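Local coordinates for periplasmic binding protein component of an ABC type zinc uptake transporter (Synechocystis sp., PDB 1PQ4) that probably captures zinc in the periplasm and delivers it to an ABC-type transporter for uptake into the cell, at residues 60-65 and 130-135; 87-92 and 200-205. All blocks are in the same frame, centred on the assembly; numbering follows the deposited sequence.

Contact 1: 60-65 and 130-135; sequences LGFEQP and ADPHIW. With ZN (zinc ion), chain C.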
ATOM      1  N   LEU A  60     -10.285  -1.548  -6.796  1.00 14.66           N
ATOM      2  CA  LEU A  60     -10.295  -2.992  -6.584  1.00 18.49           C
ATOM      3  C   LEU A  60     -11.081  -3.401  -5.369  1.00 18.34           C
ATOM      4  O   LEU A  60     -10.759  -4.383  -4.712  1.00 21.87           O
ATOM      5  CB  LEU A  60      -8.845  -3.548  -6.509  1.00 19.39           C
ATOM      6  CG  LEU A  60      -8.067  -3.370  -7.821  1.00 18.72           C
ATOM      7  CD1 LEU A  60      -6.597  -3.775  -7.656  1.00 16.44           C
ATOM      8  CD2 LEU A  60      -8.734  -4.252  -8.933  1.00 20.82           C
ATOM      9  N   GLY A  61     -12.124  -2.654  -5.057  1.00 19.06           N
ATOM     10  CA  GLY A  61     -12.911  -2.999  -3.887  1.00 16.27           C
ATOM     11  C   GLY A  61     -12.376  -2.504  -2.563  1.00 23.03           C
ATOM     12  O   GLY A  61     -13.019  -2.660  -1.527  1.00 20.68           O
ATOM     13  N   PHE A  62     -11.199  -1.903  -2.565  1.00 17.48           N
ATOM     14  CA  PHE A  62     -10.637  -1.419  -1.281  1.00 17.96           C
ATOM     15  C   PHE A  62     -11.610  -0.550  -0.464  1.00 19.26           C
ATOM     16  O   PHE A  62     -11.697  -0.673   0.754  1.00 22.18           O
ATOM     17  CB  PHE A  62      -9.380  -0.605  -1.560  1.00 15.14           C
ATOM     18  CG  PHE A  62      -8.625  -0.236  -0.326  1.00 15.93           C
ATOM     19  CD1 PHE A  62      -7.961  -1.217   0.399  1.00 19.21           C
ATOM     20  CD2 PHE A  62      -8.496   1.077   0.054  1.00 21.00           C
ATOM     21  CE1 PHE A  62      -7.140  -0.883   1.493  1.00 24.18           C
ATOM     22  CE2 PHE A  62      -7.681   1.429   1.155  1.00 25.41           C
ATOM     23  CZ  PHE A  62      -6.998   0.445   1.862  1.00 22.24           C
ATOM     24  N   GLU A  63     -12.316   0.342  -1.144  1.00 16.84           N
ATOM     25  CA  GLU A  63     -13.248   1.282  -0.523  1.00 19.44           C
ATOM     26  C   GLU A  63     -14.720   0.827  -0.502  1.00 25.56           C
ATOM     27  O   GLU A  63     -15.592   1.579  -0.050  1.00 27.21           O
ATOM     28  CB  GLU A  63     -13.193   2.617  -1.264  1.00 16.51           C
ATOM     29  CG  GLU A  63     -11.890   3.448  -1.080  1.00 15.92           C
ATOM     30  CD  GLU A  63     -10.826   3.170  -2.120  1.00 15.88           C
ATOM     31  OE1 GLU A  63     -11.073   2.368  -3.046  1.00 15.16           O
ATOM     32  OE2 GLU A  63      -9.727   3.778  -2.025  1.00 15.92           O
ATOM     33  N   GLN A  64     -14.985  -0.379  -0.997  1.00 27.18           N
ATOM     34  CA  GLN A  64     -16.357  -0.917  -1.088  1.00 31.80           C
ATOM     35  C   GLN A  64     -17.217  -0.606   0.148  1.00 30.20           C
ATOM     36  O   GLN A  64     -18.357  -0.180   0.022  1.00 30.33           O
ATOM     37  CB  GLN A  64     -16.330  -2.463  -1.339  1.00 29.78           C
ATOM     38  N   PRO A  65     -16.670  -0.810   1.352  1.00 29.54           N
ATOM     39  CA  PRO A  65     -17.390  -0.551   2.608  1.00 34.15           C
ATOM     40  C   PRO A  65     -17.859   0.900   2.855  1.00 33.75           C
ATOM     41  O   PRO A  65     -18.829   1.126   3.560  1.00 35.38           O
ATOM     42  CB  PRO A  65     -16.383  -0.966   3.675  1.00 32.66           C
ATOM     43  CG  PRO A  65     -15.462  -1.900   2.957  1.00 37.16           C
ATOM     44  CD  PRO A  65     -15.311  -1.295   1.625  1.00 30.51           C
ATOM     45  N   ALA A 130     -10.090  -9.591  -5.484  1.00 35.61           N
ATOM     46  CA  ALA A 130      -8.845  -8.998  -5.909  1.00 22.11           C
ATOM     47  C   ALA A 130      -8.022  -8.535  -4.708  1.00 20.78           C
ATOM     48  O   ALA A 130      -8.559  -8.120  -3.691  1.00 20.14           O
ATOM     49  CB  ALA A 130      -9.137  -7.813  -6.789  1.00 26.06           C
ATOM     50  N   ASP A 131      -6.707  -8.623  -4.838  1.00 22.31           N
ATOM     51  CA  ASP A 131      -5.801  -8.163  -3.772  1.00 20.35           C
ATOM     52  C   ASP A 131      -5.690  -6.683  -4.068  1.00 15.25           C
ATOM     53  O   ASP A 131      -5.241  -6.286  -5.134  1.00 16.64           O
ATOM     54  CB  ASP A 131      -4.436  -8.813  -3.936  1.00 17.63           C
ATOM     55  CG  ASP A 131      -3.486  -8.452  -2.802  1.00 18.50           C
ATOM     56  OD1 ASP A 131      -3.549  -7.311  -2.281  1.00 14.58           O
ATOM     57  OD2 ASP A 131      -2.678  -9.319  -2.457  1.00 17.02           O
ATOM     58  N   PRO A 132      -6.058  -5.841  -3.110  1.00 12.94           N
ATOM     59  CA  PRO A 132      -5.991  -4.406  -3.366  1.00 15.53           C
ATOM     60  C   PRO A 132      -4.666  -3.672  -3.076  1.00 11.09           C
ATOM     61  O   PRO A 132      -4.581  -2.481  -3.299  1.00 12.35           O
ATOM     62  CB  PRO A 132      -7.107  -3.870  -2.459  1.00 12.10           C
ATOM     63  CG  PRO A 132      -6.901  -4.697  -1.221  1.00 18.81           C
ATOM     64  CD  PRO A 132      -6.592  -6.116  -1.760  1.00 16.49           C
ATOM     65  N   HIS A 133      -3.641  -4.399  -2.653  1.00 13.29           N
ATOM     66  CA  HIS A 133      -2.421  -3.729  -2.212  1.00 12.99           C
ATOM     67  C   HIS A 133      -1.511  -3.271  -3.331  1.00 11.98           C
ATOM     68  O   HIS A 133      -0.281  -3.486  -3.313  1.00 12.60           O
ATOM     69  CB  HIS A 133      -1.712  -4.664  -1.231  1.00  8.65           C
ATOM     70  CG  HIS A 133      -2.542  -5.039  -0.035  1.00 15.45           C
ATOM     71  ND1 HIS A 133      -3.321  -6.186   0.008  1.00 13.29           N
ATOM     72  CD2 HIS A 133      -2.697  -4.434   1.167  1.00 13.64           C
ATOM     73  CE1 HIS A 133      -3.907  -6.272   1.184  1.00 17.60           C
ATOM     74  NE2 HIS A 133      -3.545  -5.229   1.907  1.00 14.84           N
ATOM     75  N   ILE A 134      -2.120  -2.643  -4.331  1.00 10.74           N
ATOM     76  CA  ILE A 134      -1.346  -2.248  -5.506  1.00 13.30           C
ATOM     77  C   ILE A 134      -0.442  -1.022  -5.283  1.00 11.98           C
ATOM     78  O   ILE A 134       0.398  -0.710  -6.133  1.00 13.28           O
ATOM     79  CB  ILE A 134      -2.298  -1.954  -6.706  1.00 11.09           C
ATOM     80  CG1 ILE A 134      -3.289  -0.818  -6.307  1.00 14.96           C
ATOM     81  CG2 ILE A 134      -3.042  -3.275  -7.076  1.00 14.13           C
ATOM     82  CD1 ILE A 134      -2.796   0.504  -5.766  1.00 28.05           C
ATOM     83  N   TRP A 135      -0.580  -0.362  -4.135  1.00 12.27           N
ATOM     84  CA  TRP A 135       0.213   0.855  -3.935  1.00 14.22           C
ATOM     85  C   TRP A 135       1.636   0.587  -3.486  1.00 14.75           C
ATOM     86  O   TRP A 135       2.416   1.536  -3.290  1.00 15.87           O
ATOM     87  CB  TRP A 135      -0.491   1.808  -2.935  1.00 14.58           C
ATOM     88  CG  TRP A 135      -0.517   1.246  -1.505  1.00 14.77           C
ATOM     89  CD1 TRP A 135       0.439   1.386  -0.530  1.00 11.36           C
ATOM     90  CD2 TRP A 135      -1.579   0.490  -0.928  1.00 13.87           C
ATOM     91  NE1 TRP A 135       0.020   0.764   0.637  1.00 10.18           N
ATOM     92  CE2 TRP A 135      -1.217   0.208   0.418  1.00 14.29           C
ATOM     93  CE3 TRP A 135      -2.818   0.032  -1.423  1.00 12.57           C
ATOM     94  CZ2 TRP A 135      -2.054  -0.513   1.283  1.00 14.98           C
ATOM     95  CZ3 TRP A 135      -3.652  -0.685  -0.568  1.00 12.96           C
ATOM     96  CH2 TRP A 135      -3.268  -0.945   0.774  1.00 13.58           C
TER
HETATM   97 ZN    ZN C1002      -3.911  -4.677   3.914  1.00 16.54          ZN
HETATM   98  O   HOH W   1     -10.483  -6.124  -2.769  1.00 33.75           O
HETATM   99  O   HOH W   2      -2.717  -2.783   4.341  1.00  6.20           O
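The zinc site of this family 9 bacterial solute-binding protein is built on loops, and here the loop that carries the zinc ligand H133 packs against the loop following strand 54-57, where F62 and L60 make the contact. F62 meets W135 in an offset edge-to-face pair, the planes inclined at 64° and the centroids of the two six-membered rings 5.5 Å apart. The indole rim does the touching: its CH2 lies 3.9 Å from CE1 of F62, and CZ3 sits over a face of the phenyl ring. With CG of F62 anti to the backbone N (chi1 -172°), the ring reaches across to W135 while its CD1 rests against the P132 pyrrolidine. At the other end of the contact L60 spreads its two methyls, CD1 against CG2 of I134 at 3.6 Å and CD2 toward A130 CB. A water links the backbones there, donating to the carbonyl oxygens of both L60 and A130.

P132, besides meeting F62, sets CG over one face of the H133 imidazole, whose NE2 binds the zinc along with H37, H197 and a water. D131 is the second-shell carboxylate: its OD1 takes the backbone N-H of H133 in an Asx turn and, from its syn side, the ND1-H of H133 at 2.6 Å, somewhat out of the carboxylate plane but nearly in that of the imidazole.

Contact 2: 87-92 and 200-205; sequences TPLEME and WAYFAR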
ATOM      1  N   THR A  87      -4.382  -5.427 -13.902  1.00 15.02           N
ATOM      2  CA  THR A  87      -4.841  -6.805 -13.703  1.00 18.20           C
ATOM      3  C   THR A  87      -4.429  -7.179 -12.262  1.00 23.24           C
ATOM      4  O   THR A  87      -3.237  -7.219 -11.949  1.00 21.89           O
ATOM      5  CB  THR A  87      -4.161  -7.789 -14.692  1.00 23.45           C
ATOM      6  OG1 THR A  87      -4.479  -7.420 -16.055  1.00 28.08           O
ATOM      7  CG2 THR A  87      -4.634  -9.184 -14.414  1.00 21.81           C
ATOM      8  N   PRO A  88      -5.393  -7.496 -11.399  1.00 22.29           N
ATOM      9  CA  PRO A  88      -5.051  -7.837 -10.019  1.00 26.14           C
ATOM     10  C   PRO A  88      -4.679  -9.272  -9.767  1.00 28.51           C
ATOM     11  O   PRO A  88      -4.900 -10.148 -10.595  1.00 20.29           O
ATOM     12  CB  PRO A  88      -6.320  -7.518  -9.267  1.00 23.40           C
ATOM     13  CG  PRO A  88      -7.387  -8.057 -10.286  1.00 24.17           C
ATOM     14  CD  PRO A  88      -6.861  -7.582 -11.625  1.00 19.13           C
ATOM     15  N   LEU A  89      -4.117  -9.485  -8.578  1.00 21.61           N
ATOM     16  CA  LEU A  89      -3.803 -10.811  -8.114  1.00 20.67           C
ATOM     17  C   LEU A  89      -5.047 -11.109  -7.286  1.00 25.97           C
ATOM     18  O   LEU A  89      -5.728 -10.198  -6.842  1.00 18.86           O
ATOM     19  CB  LEU A  89      -2.614 -10.794  -7.145  1.00 22.44           C
ATOM     20  CG  LEU A  89      -1.238 -10.658  -7.744  1.00 25.34           C
ATOM     21  CD1 LEU A  89      -0.258 -10.365  -6.590  1.00 24.24           C
ATOM     22  CD2 LEU A  89      -0.898 -11.944  -8.511  1.00 22.84           C
ATOM     23  N   GLU A  90      -5.335 -12.375  -7.047  1.00 35.61           N
ATOM     24  CA  GLU A  90      -6.486 -12.690  -6.225  1.00 47.55           C
ATOM     25  C   GLU A  90      -6.037 -13.129  -4.833  1.00 54.18           C
ATOM     26  O   GLU A  90      -4.939 -13.664  -4.666  1.00 55.73           O
ATOM     27  CB  GLU A  90      -7.304 -13.778  -6.898  1.00 51.93           C
ATOM     28  CG  GLU A  90      -7.416 -13.549  -8.405  1.00 58.49           C
ATOM     29  CD  GLU A  90      -8.764 -13.931  -8.965  1.00 66.54           C
ATOM     30  OE1 GLU A  90      -9.233 -15.052  -8.658  1.00 70.58           O
ATOM     31  OE2 GLU A  90      -9.349 -13.108  -9.716  1.00 68.97           O
ATOM     32  N   MET A  91      -6.854 -12.842  -3.826  1.00 59.16           N
ATOM     33  CA  MET A  91      -6.563 -13.280  -2.472  1.00 65.03           C
ATOM     34  C   MET A  91      -7.497 -14.467  -2.290  1.00 70.93           C
ATOM     35  O   MET A  91      -8.677 -14.300  -1.952  1.00 72.53           O
ATOM     36  CB  MET A  91      -6.895 -12.207  -1.439  1.00 63.87           C
ATOM     37  CG  MET A  91      -5.927 -11.058  -1.407  1.00 68.05           C
ATOM     38  SD  MET A  91      -6.188  -9.978   0.027  1.00 73.39           S
ATOM     39  CE  MET A  91      -7.800  -9.200  -0.396  1.00 66.27           C
ATOM     40  N   GLU A  92      -6.966 -15.659  -2.566  1.00 76.26           N
ATOM     41  CA  GLU A  92      -7.703 -16.921  -2.451  1.00 80.44           C
ATOM     42  C   GLU A  92      -8.832 -17.046  -3.467  1.00 82.40           C
ATOM     43  O   GLU A  92      -9.825 -17.724  -3.205  1.00 84.07           O
ATOM     44  CB  GLU A  92      -8.261 -17.083  -1.024  1.00 80.22           C
ATOM     45  N   TRP A 200       1.968  -7.440   0.915  1.00 12.68           N
ATOM     46  CA  TRP A 200       3.108  -7.306   0.004  1.00 14.39           C
ATOM     47  C   TRP A 200       3.119  -8.235  -1.214  1.00 15.52           C
ATOM     48  O   TRP A 200       4.190  -8.470  -1.789  1.00 15.34           O
ATOM     49  CB  TRP A 200       4.435  -7.505   0.798  1.00 13.24           C
ATOM     50  CG  TRP A 200       4.521  -6.656   2.048  1.00 12.12           C
ATOM     51  CD1 TRP A 200       4.105  -6.993   3.318  1.00 14.86           C
ATOM     52  CD2 TRP A 200       4.939  -5.294   2.111  1.00 15.28           C
ATOM     53  NE1 TRP A 200       4.235  -5.909   4.164  1.00 20.24           N
ATOM     54  CE2 TRP A 200       4.742  -4.851   3.443  1.00 16.30           C
ATOM     55  CE3 TRP A 200       5.462  -4.398   1.166  1.00 13.88           C
ATOM     56  CZ2 TRP A 200       5.042  -3.553   3.847  1.00 17.68           C
ATOM     57  CZ3 TRP A 200       5.767  -3.101   1.571  1.00 13.55           C
ATOM     58  CH2 TRP A 200       5.550  -2.689   2.906  1.00 15.25           C
ATOM     59  N   ALA A 201       1.957  -8.752  -1.630  1.00 14.37           N
ATOM     60  CA  ALA A 201       1.969  -9.691  -2.767  1.00 14.35           C
ATOM     61  C   ALA A 201       2.461  -9.040  -4.081  1.00  8.25           C
ATOM     62  O   ALA A 201       3.160  -9.657  -4.858  1.00 13.73           O
ATOM     63  CB  ALA A 201       0.543 -10.286  -2.967  1.00 12.83           C
ATOM     64  N   TYR A 202       2.085  -7.791  -4.349  1.00 10.80           N
ATOM     65  CA  TYR A 202       2.525  -7.173  -5.602  1.00 14.02           C
ATOM     66  C   TYR A 202       4.007  -6.856  -5.541  1.00 17.79           C
ATOM     67  O   TYR A 202       4.760  -7.077  -6.481  1.00 13.42           O
ATOM     68  CB  TYR A 202       1.705  -5.903  -5.860  1.00 14.13           C
ATOM     69  CG  TYR A 202       0.251  -6.276  -6.158  1.00 16.35           C
ATOM     70  CD1 TYR A 202      -0.135  -6.670  -7.474  1.00 17.32           C
ATOM     71  CD2 TYR A 202      -0.716  -6.226  -5.166  1.00 13.42           C
ATOM     72  CE1 TYR A 202      -1.439  -6.992  -7.778  1.00 13.22           C
ATOM     73  CE2 TYR A 202      -2.078  -6.532  -5.461  1.00 15.03           C
ATOM     74  CZ  TYR A 202      -2.420  -6.912  -6.784  1.00 19.10           C
ATOM     75  OH  TYR A 202      -3.758  -7.120  -7.116  1.00 17.00           O
ATOM     76  N   PHE A 203       4.416  -6.331  -4.391  1.00 16.18           N
ATOM     77  CA  PHE A 203       5.830  -5.987  -4.174  1.00 13.49           C
ATOM     78  C   PHE A 203       6.622  -7.268  -4.354  1.00  7.23           C
ATOM     79  O   PHE A 203       7.643  -7.320  -5.044  1.00 13.76           O
ATOM     80  CB  PHE A 203       5.966  -5.418  -2.720  1.00 11.71           C
ATOM     81  CG  PHE A 203       7.381  -5.180  -2.297  1.00 15.71           C
ATOM     82  CD1 PHE A 203       8.015  -3.994  -2.609  1.00 17.87           C
ATOM     83  CD2 PHE A 203       8.069  -6.152  -1.571  1.00 22.17           C
ATOM     84  CE1 PHE A 203       9.356  -3.764  -2.197  1.00 24.78           C
ATOM     85  CE2 PHE A 203       9.388  -5.932  -1.156  1.00 19.40           C
ATOM     86  CZ  PHE A 203      10.023  -4.739  -1.477  1.00 17.67           C
ATOM     87  N   ALA A 204       6.119  -8.344  -3.778  1.00 10.58           N
ATOM     88  CA  ALA A 204       6.836  -9.613  -3.857  1.00  9.47           C
ATOM     89  C   ALA A 204       6.924 -10.147  -5.317  1.00 16.23           C
ATOM     90  O   ALA A 204       7.970 -10.688  -5.754  1.00 16.20           O
ATOM     91  CB  ALA A 204       6.130 -10.642  -2.973  1.00 14.70           C
ATOM     92  N   ARG A 205       5.833  -9.983  -6.061  1.00 17.19           N
ATOM     93  CA  ARG A 205       5.838 -10.467  -7.451  1.00 20.25           C
ATOM     94  C   ARG A 205       6.876  -9.661  -8.219  1.00 21.29           C
ATOM     95  O   ARG A 205       7.658 -10.226  -8.969  1.00 24.70           O
ATOM     96  CB  ARG A 205       4.468 -10.279  -8.113  1.00 26.13           C
ATOM     97  CG  ARG A 205       4.214 -11.261  -9.222  1.00 41.72           C
ATOM     98  CD  ARG A 205       2.808 -11.101  -9.752  1.00 51.75           C
ATOM     99  NE  ARG A 205       2.369 -12.220 -10.589  1.00 62.39           N
ATOM    100  CZ  ARG A 205       2.742 -12.412 -11.852  1.00 63.76           C
ATOM    101  NH1 ARG A 205       3.576 -11.559 -12.437  1.00 65.98           N
ATOM    102  NH2 ARG A 205       2.258 -13.445 -12.536  1.00 66.85           N
TER
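Two first torsions of like sense set up this contact: CG of L89 stands anti to its carbonyl carbon (chi1 -78°), which sends the isobutyl group toward the helix, and Y202 has the same choice, which lets its ring, though its CB does not point at the loop, bring OH up to the backbone of L89. The side chains run antiparallel, each reaching toward the other's backbone. L89 lays CD1 over one face of the phenol, 3.9 Å from the ring centroid and only 15° off the normal, a clear CH-pi contact, while the phenol oxygen reaches back to the leucine's own backbone. There L89 N donates to Y202 OH over 2.8 Å, almost straight at 169°. P88 closes in at the ring's edge, its CA 3.3 Å from the same OH. The hydroxyl has a second partner in the carbonyl oxygen of D131, so one phenol group ties two pieces of loop together. A phenylalanine in place of Y202 could keep the methyl-over-ring contact but would probably leave the L89 N-H and the D131 carbonyl without their shared mate.

The leucine is also gripped from the flanks: CD1 touches A201 CB at 3.7 Å, and CD2 lies 3.9 Å from NE of R205, whose extended aliphatic chain runs past it. Helix 201-206 thus covers the loop with its first turn, while its other side is set into the fold through W200 at the N-cap, packed on strands 192-195 and 210-213 and, together with F203, on helix 273-288.

The two contacts form one continuous patch, their centres 11 Å apart, and their segments interleave along the chain in the order 60-65, 87-92, 130-135, 200-205. Contact 1 joins the loop after strand 54-57, a member of the four-stranded parallel sheet, to the loop entering helix 138-155; contact 2 fastens another part of the same long connection, after strand 78-81, onto helix 201-206. They meet at D131, whose backbone N pairs with the L89 carbonyl at 2.7 Å between N and O. The principle is of a second-shell residue itself positioned by a further contact: D131 holds the zinc ligand H133, while L89 and Y202 hold the backbone of D131.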